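Local coordinates for protein carbohydrate binding module (Uncultured bacterium, PDB 2W3J) that probably binds uronic acid sugars, as a calcium-containing family 35 carbohydrate-binding module with a beta-sandwich fold, at residues A[43-48]-A[99-104]; A[55-60]-A[81-86]. One frame throughout, in Å; residues are numbered along the deposited sequence.

The two contacts of this module sit at different places in its beta-sandwich, one at an end and one in the interior. Interaction 1 joins strand 40-47 to the turn between strands 93-101 and 104-112, where the chain passes from one sheet to the other. Interaction 2, between 55-60 and 81-86, is nested within the loop that interaction 1 closes. Their centres lie about 22 Å apart, on opposite sides of the chain's centre. Strands 51-60 and 93-101 are neighbours in one sheet, and Ala-55 CB packs 4.2 Å from Ile-99 CD1, so the two contacts touch at this apolar pair.

Interaction 1 (A[43-48]-A[99-104]); sequences WSLSAA and IPLKAG
Leu-45 and Leu-101 meet through their methyl ends: in one of the two conformers of Leu-45, its CD1 lies 3.8 Å from CD1 of Leu-101, with the two side chains crossing at about a right angle. In that conformer the same Leu-101 methyl also approaches CD2 of Leu-45, so one branch of Leu-101 bears on both branches of its partner. Its chi1, 72°, sets CG of Leu-45 between the backbone N and the carbonyl carbon and swings the isobutyl group toward Leu-101, although the bond leaving its backbone does not head that way. Beside this pair, the methyl of Ala-47 lies next to the root of Leu-101, 4.2 Å from its CB, and comes within 3.5 Å of the carbonyl O of Lys-102.

The backbones are joined where Ala-47 and Gly-104 form an antiparallel hydrogen-bonded pair. Gly-104 N gives a nearly straight bond of 2.9 Å to Ala-47 O, in the carbonyl plane; the return bond, Ala-47 N to Gly-104 O at 3.0 Å, comes in 25° off the plane of the Gly-104 carbonyl. Gly-104 O also receives a CA-H...O contact from Ser-46 CA at 3.3 Å. The positive phi of Gly-104 (98°) would press a side chain against the preceding carbonyl, which suits a glycine at the exit of this turn.

The apolar cluster continues onto Ile-131 of strand 131-133, touched by Ala-47 and Leu-101, and onto Val-73 of strand 69-73. Strand 40-47 runs between strands 104-112 and 131-133, and the turn from 93-101 into 104-112 carries the chain from one sheet to the other at this end.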
loop_
_atom_site.group_PDB
_atom_site.type_symbol
_atom_site.label_atom_id
_atom_site.label_comp_id
_atom_site.label_asym_id
_atom_site.label_seq_id
_atom_site.Cartn_x
_atom_site.Cartn_y
_atom_site.Cartn_z
ATOM N N TRP A 43 0.203 5.744 -4.824
ATOM C CA TRP A 43 -1.226 5.948 -5.049
ATOM C C TRP A 43 -1.541 7.448 -5.008
ATOM O O TRP A 43 -0.731 8.248 -4.488
ATOM C CB TRP A 43 -2.024 5.312 -3.929
ATOM C CG TRP A 43 -1.920 3.784 -3.811
ATOM C CD1 TRP A 43 -2.691 2.854 -4.469
ATOM C CD2 TRP A 43 -1.043 3.055 -2.950
ATOM N NE1 TRP A 43 -2.346 1.576 -4.035
ATOM C CE2 TRP A 43 -1.344 1.679 -3.106
ATOM C CE3 TRP A 43 -0.058 3.433 -2.025
ATOM C CZ2 TRP A 43 -0.682 0.685 -2.394
ATOM C CZ3 TRP A 43 0.608 2.431 -1.312
ATOM C CH2 TRP A 43 0.297 1.071 -1.513
ATOM N N SER A 44 -2.706 7.817 -5.547
ATOM C CA SER A 44 -3.147 9.235 -5.525
ATOM C C SER A 44 -4.616 9.243 -5.119
ATOM O O SER A 44 -5.424 8.501 -5.691
ATOM C CB SER A 44 -3.007 9.848 -6.919
ATOM O OG SER A 44 -3.397 11.241 -6.958
ATOM N N LEU A 45 -4.958 10.067 -4.130
ATOM C CA LEU A 45 -6.334 10.151 -3.656
ATOM C C LEU A 45 -6.741 11.585 -3.399
ATOM O O LEU A 45 -5.892 12.461 -3.243
ATOM C CB LEU A 45 -6.527 9.342 -2.366
ATOM C CG LEU A 45 -5.975 9.763 -1.000
ATOM C CD1 LEU A 45 -6.660 11.001 -0.406
ATOM C CD2 LEU A 45 -6.102 8.601 -0.032
ATOM N N SER A 46 -8.045 11.805 -3.321
ATOM C CA SER A 46 -8.571 13.110 -2.920
ATOM C C SER A 46 -9.310 12.956 -1.616
ATOM O O SER A 46 -10.015 11.961 -1.413
ATOM C CB SER A 46 -9.540 13.651 -3.973
ATOM O OG SER A 46 -8.885 13.837 -5.206
ATOM N N ALA A 47 -9.152 13.939 -0.726
ATOM C CA ALA A 47 -9.868 13.996 0.536
ATOM C C ALA A 47 -10.704 15.296 0.559
ATOM O O ALA A 47 -10.227 16.345 0.143
ATOM C CB ALA A 47 -8.914 13.980 1.706
ATOM N N ALA A 48 -11.936 15.211 1.045
ATOM C CA ALA A 48 -12.787 16.417 1.159
ATOM C C ALA A 48 -12.294 17.380 2.254
ATOM O O ALA A 48 -12.423 18.599 2.128
ATOM C CB ALA A 48 -14.240 16.023 1.390
ATOM N N ILE A 99 -2.927 8.191 8.791
ATOM C CA ILE A 99 -2.231 9.093 7.900
ATOM C C ILE A 99 -2.899 10.481 7.835
ATOM O O ILE A 99 -4.135 10.584 7.739
ATOM C CB ILE A 99 -2.106 8.491 6.482
ATOM C CG1 ILE A 99 -3.485 8.184 5.885
ATOM C CG2 ILE A 99 -1.293 7.194 6.516
ATOM C CD1 ILE A 99 -3.431 7.814 4.374
ATOM N N PRO A 100 -2.084 11.545 7.884
ATOM C CA PRO A 100 -2.608 12.897 7.742
ATOM C C PRO A 100 -2.841 13.220 6.283
ATOM O O PRO A 100 -1.925 13.150 5.471
ATOM C CB PRO A 100 -1.483 13.777 8.323
ATOM C CG PRO A 100 -0.195 12.977 8.025
ATOM C CD PRO A 100 -0.628 11.519 8.177
ATOM N N LEU A 101 -4.076 13.575 5.942
ATOM C CA LEU A 101 -4.396 13.975 4.596
ATOM C C LEU A 101 -4.825 15.429 4.552
ATOM O O LEU A 101 -5.416 15.949 5.507
ATOM C CB LEU A 101 -5.526 13.109 4.025
ATOM C CG LEU A 101 -5.202 11.613 3.937
ATOM C CD1 LEU A 101 -6.422 10.853 3.412
ATOM C CD2 LEU A 101 -3.981 11.433 2.993
ATOM N N LYS A 102 -4.534 16.074 3.445
ATOM C CA LYS A 102 -4.924 17.454 3.203
ATOM C C LYS A 102 -6.179 17.467 2.347
ATOM O O LYS A 102 -6.471 16.486 1.645
ATOM C CB LYS A 102 -3.807 18.180 2.447
ATOM C CG LYS A 102 -2.448 18.190 3.138
ATOM C CD LYS A 102 -1.579 19.346 2.626
ATOM C CE LYS A 102 -0.581 18.951 1.545
ATOM N NZ LYS A 102 0.791 18.700 2.095
ATOM N N ALA A 103 -6.920 18.577 2.366
ATOM C CA ALA A 103 -8.016 18.693 1.424
ATOM C C ALA A 103 -7.472 18.729 0.002
ATOM O O ALA A 103 -6.480 19.387 -0.265
ATOM C CB ALA A 103 -8.871 19.973 1.732
ATOM N N GLY A 104 -8.110 18.009 -0.915
ATOM C CA GLY A 104 -7.683 18.002 -2.313
ATOM C C GLY A 104 -6.826 16.758 -2.548
ATOM O O GLY A 104 -7.003 15.760 -1.868
#

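Interaction 2 (A[55-60]-A[81-86]); sequences AQIRFG and LDFPTN
Phe-59 and Phe-83 mark the nearest approach of the two backbones, their CA atoms 7.9 Å apart, and no hydrogen bond spans the gap between segment 55-60, the end of strand 51-60, and the irregular segment 81-86. Phe-83 adopts a left-handed backbone conformation as the chain bends out of strand 76-81. Side chains fill the space between. The two phenyl rings form a T-shaped stack, planes at 77° and centroids 4.8 Å apart, in which Phe-83 presents its edge: its CD1 stands over the centre of the Phe-59 face, 3.5 Å from Phe-59 CG. A chi1 of 68° sets CG of Phe-59 between the backbone N and the carbonyl carbon, turning that face to the edge. Further along, Phe-83 CE1 meets Ile-57 CG2 at 3.9 Å, while Ile-57 CD1 reaches Leu-81 CD1 at 4.1 Å. Toward the far end of its ring, Phe-59 CZ lies 4.0 Å from Pro-84 CD, and Pro-84 O lies at the ring edge. Were Phe-59 replaced by an alanine, Phe-83 would probably lose the aromatic face it packs on, and a gap would open beside Pro-84. Ile-57 and Phe-59 also touch Ile-121 of strand 120-126, and Phe-83 rests on Ala-69 of strand 69-73, between the two sheets.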
loop_
_atom_site.group_PDB
_atom_site.type_symbol
_atom_site.label_atom_id
_atom_site.label_comp_id
_atom_site.label_asym_id
_atom_site.label_seq_id
_atom_site.Cartn_x
_atom_site.Cartn_y
_atom_site.Cartn_z
ATOM N N ALA A 55 -5.767 4.150 7.286
ATOM C CA ALA A 55 -5.588 3.342 6.068
ATOM C C ALA A 55 -5.328 1.911 6.514
ATOM O O ALA A 55 -4.766 1.659 7.584
ATOM C CB ALA A 55 -4.418 3.843 5.239
ATOM N N GLN A 56 -5.799 0.957 5.729
ATOM C CA GLN A 56 -5.462 -0.419 6.000
ATOM C C GLN A 56 -4.831 -1.045 4.761
ATOM O O GLN A 56 -5.406 -1.010 3.680
ATOM C CB GLN A 56 -6.722 -1.207 6.372
ATOM C CG GLN A 56 -6.405 -2.685 6.664
ATOM C CD GLN A 56 -7.588 -3.412 7.225
ATOM O OE1 GLN A 56 -7.831 -3.403 8.447
ATOM N NE2 GLN A 56 -8.343 -4.039 6.351
ATOM N N ILE A 57 -3.654 -1.634 4.933
ATOM C CA ILE A 57 -2.946 -2.268 3.814
ATOM C C ILE A 57 -3.090 -3.753 3.942
ATOM O O ILE A 57 -2.828 -4.315 5.008
ATOM C CB ILE A 57 -1.441 -1.886 3.844
ATOM C CG1 ILE A 57 -1.317 -0.361 3.716
ATOM C CG2 ILE A 57 -0.686 -2.580 2.663
ATOM C CD1 ILE A 57 0.133 0.201 4.000
ATOM N N ARG A 58 -3.573 -4.407 2.878
ATOM C CA ARG A 58 -3.724 -5.864 2.918
ATOM C C ARG A 58 -2.559 -6.464 2.123
ATOM O O ARG A 58 -2.237 -6.004 1.033
ATOM C CB ARG A 58 -5.059 -6.286 2.300
ATOM C CG ARG A 58 -5.388 -7.759 2.454
ATOM C CD ARG A 58 -6.852 -8.029 2.006
ATOM N NE ARG A 58 -7.259 -9.409 2.281
ATOM C CZ ARG A 58 -7.311 -10.388 1.373
ATOM N NH1 ARG A 58 -6.940 -10.179 0.109
ATOM N NH2 ARG A 58 -7.703 -11.601 1.756
ATOM N N PHE A 59 -1.907 -7.468 2.689
ATOM C CA PHE A 59 -0.638 -7.916 2.126
ATOM C C PHE A 59 -0.402 -9.386 2.370
ATOM O O PHE A 59 -1.017 -10.003 3.279
ATOM C CB PHE A 59 0.543 -7.095 2.732
ATOM C CG PHE A 59 0.790 -7.355 4.212
ATOM C CD1 PHE A 59 1.757 -8.295 4.632
ATOM C CD2 PHE A 59 0.080 -6.647 5.173
ATOM C CE1 PHE A 59 2.000 -8.514 5.995
ATOM C CE2 PHE A 59 0.308 -6.865 6.551
ATOM C CZ PHE A 59 1.276 -7.788 6.963
ATOM N N GLY A 60 0.495 -9.937 1.557
ATOM C CA GLY A 60 0.932 -11.315 1.731
ATOM C C GLY A 60 2.412 -11.320 2.032
ATOM O O GLY A 60 3.223 -10.633 1.388
ATOM N N LEU A 81 6.275 0.387 9.002
ATOM C CA LEU A 81 5.465 -0.752 9.371
ATOM C C LEU A 81 6.303 -2.008 9.164
ATOM O O LEU A 81 7.165 -2.037 8.300
ATOM C CB LEU A 81 4.206 -0.839 8.485
ATOM C CG LEU A 81 3.251 0.365 8.528
ATOM C CD1 LEU A 81 2.013 0.137 7.636
ATOM C CD2 LEU A 81 2.852 0.603 9.951
ATOM N N ASP A 82 6.038 -3.028 9.958
ATOM C CA ASP A 82 6.867 -4.238 9.989
ATOM C C ASP A 82 6.571 -5.205 8.815
ATOM O O ASP A 82 7.494 -5.778 8.239
ATOM C CB ASP A 82 6.609 -4.971 11.299
ATOM C CG ASP A 82 7.677 -6.006 11.617
ATOM O OD1 ASP A 82 8.890 -5.669 11.527
ATOM O OD2 ASP A 82 7.292 -7.171 11.957
ATOM N N PHE A 83 5.278 -5.417 8.509
ATOM C CA PHE A 83 4.895 -6.452 7.515
ATOM C C PHE A 83 5.504 -7.820 7.816
ATOM O O PHE A 83 6.320 -8.342 7.062
ATOM C CB PHE A 83 5.278 -6.015 6.102
ATOM C CG PHE A 83 4.527 -4.806 5.620
ATOM C CD1 PHE A 83 3.245 -4.937 5.055
ATOM C CD2 PHE A 83 5.088 -3.551 5.711
ATOM C CE1 PHE A 83 2.544 -3.794 4.582
ATOM C CE2 PHE A 83 4.386 -2.417 5.275
ATOM C CZ PHE A 83 3.116 -2.546 4.712
ATOM N N PRO A 84 5.120 -8.390 8.946
ATOM C CA PRO A 84 5.703 -9.627 9.414
ATOM C C PRO A 84 5.363 -10.774 8.488
ATOM O O PRO A 84 4.343 -10.730 7.768
ATOM C CB PRO A 84 5.009 -9.843 10.749
ATOM C CG PRO A 84 3.697 -9.142 10.624
ATOM C CD PRO A 84 4.078 -7.886 9.855
ATOM N N THR A 85 6.203 -11.804 8.512
ATOM C CA THR A 85 5.837 -13.042 7.842
ATOM C C THR A 85 4.955 -13.943 8.721
ATOM O O THR A 85 5.122 -14.002 9.948
ATOM C CB THR A 85 7.071 -13.815 7.398
ATOM O OG1 THR A 85 6.661 -15.076 6.876
ATOM C CG2 THR A 85 8.011 -14.091 8.596
ATOM N N ASN A 86 4.017 -14.666 8.111
ATOM C CA ASN A 86 3.329 -15.739 8.811
ATOM C C ASN A 86 3.611 -17.122 8.178
ATOM O O ASN A 86 2.935 -18.090 8.511
ATOM C CB ASN A 86 1.809 -15.474 8.845
ATOM C CG ASN A 86 1.215 -15.415 7.449
ATOM O OD1 ASN A 86 1.941 -15.597 6.473
ATOM N ND2 ASN A 86 -0.107 -15.165 7.350
#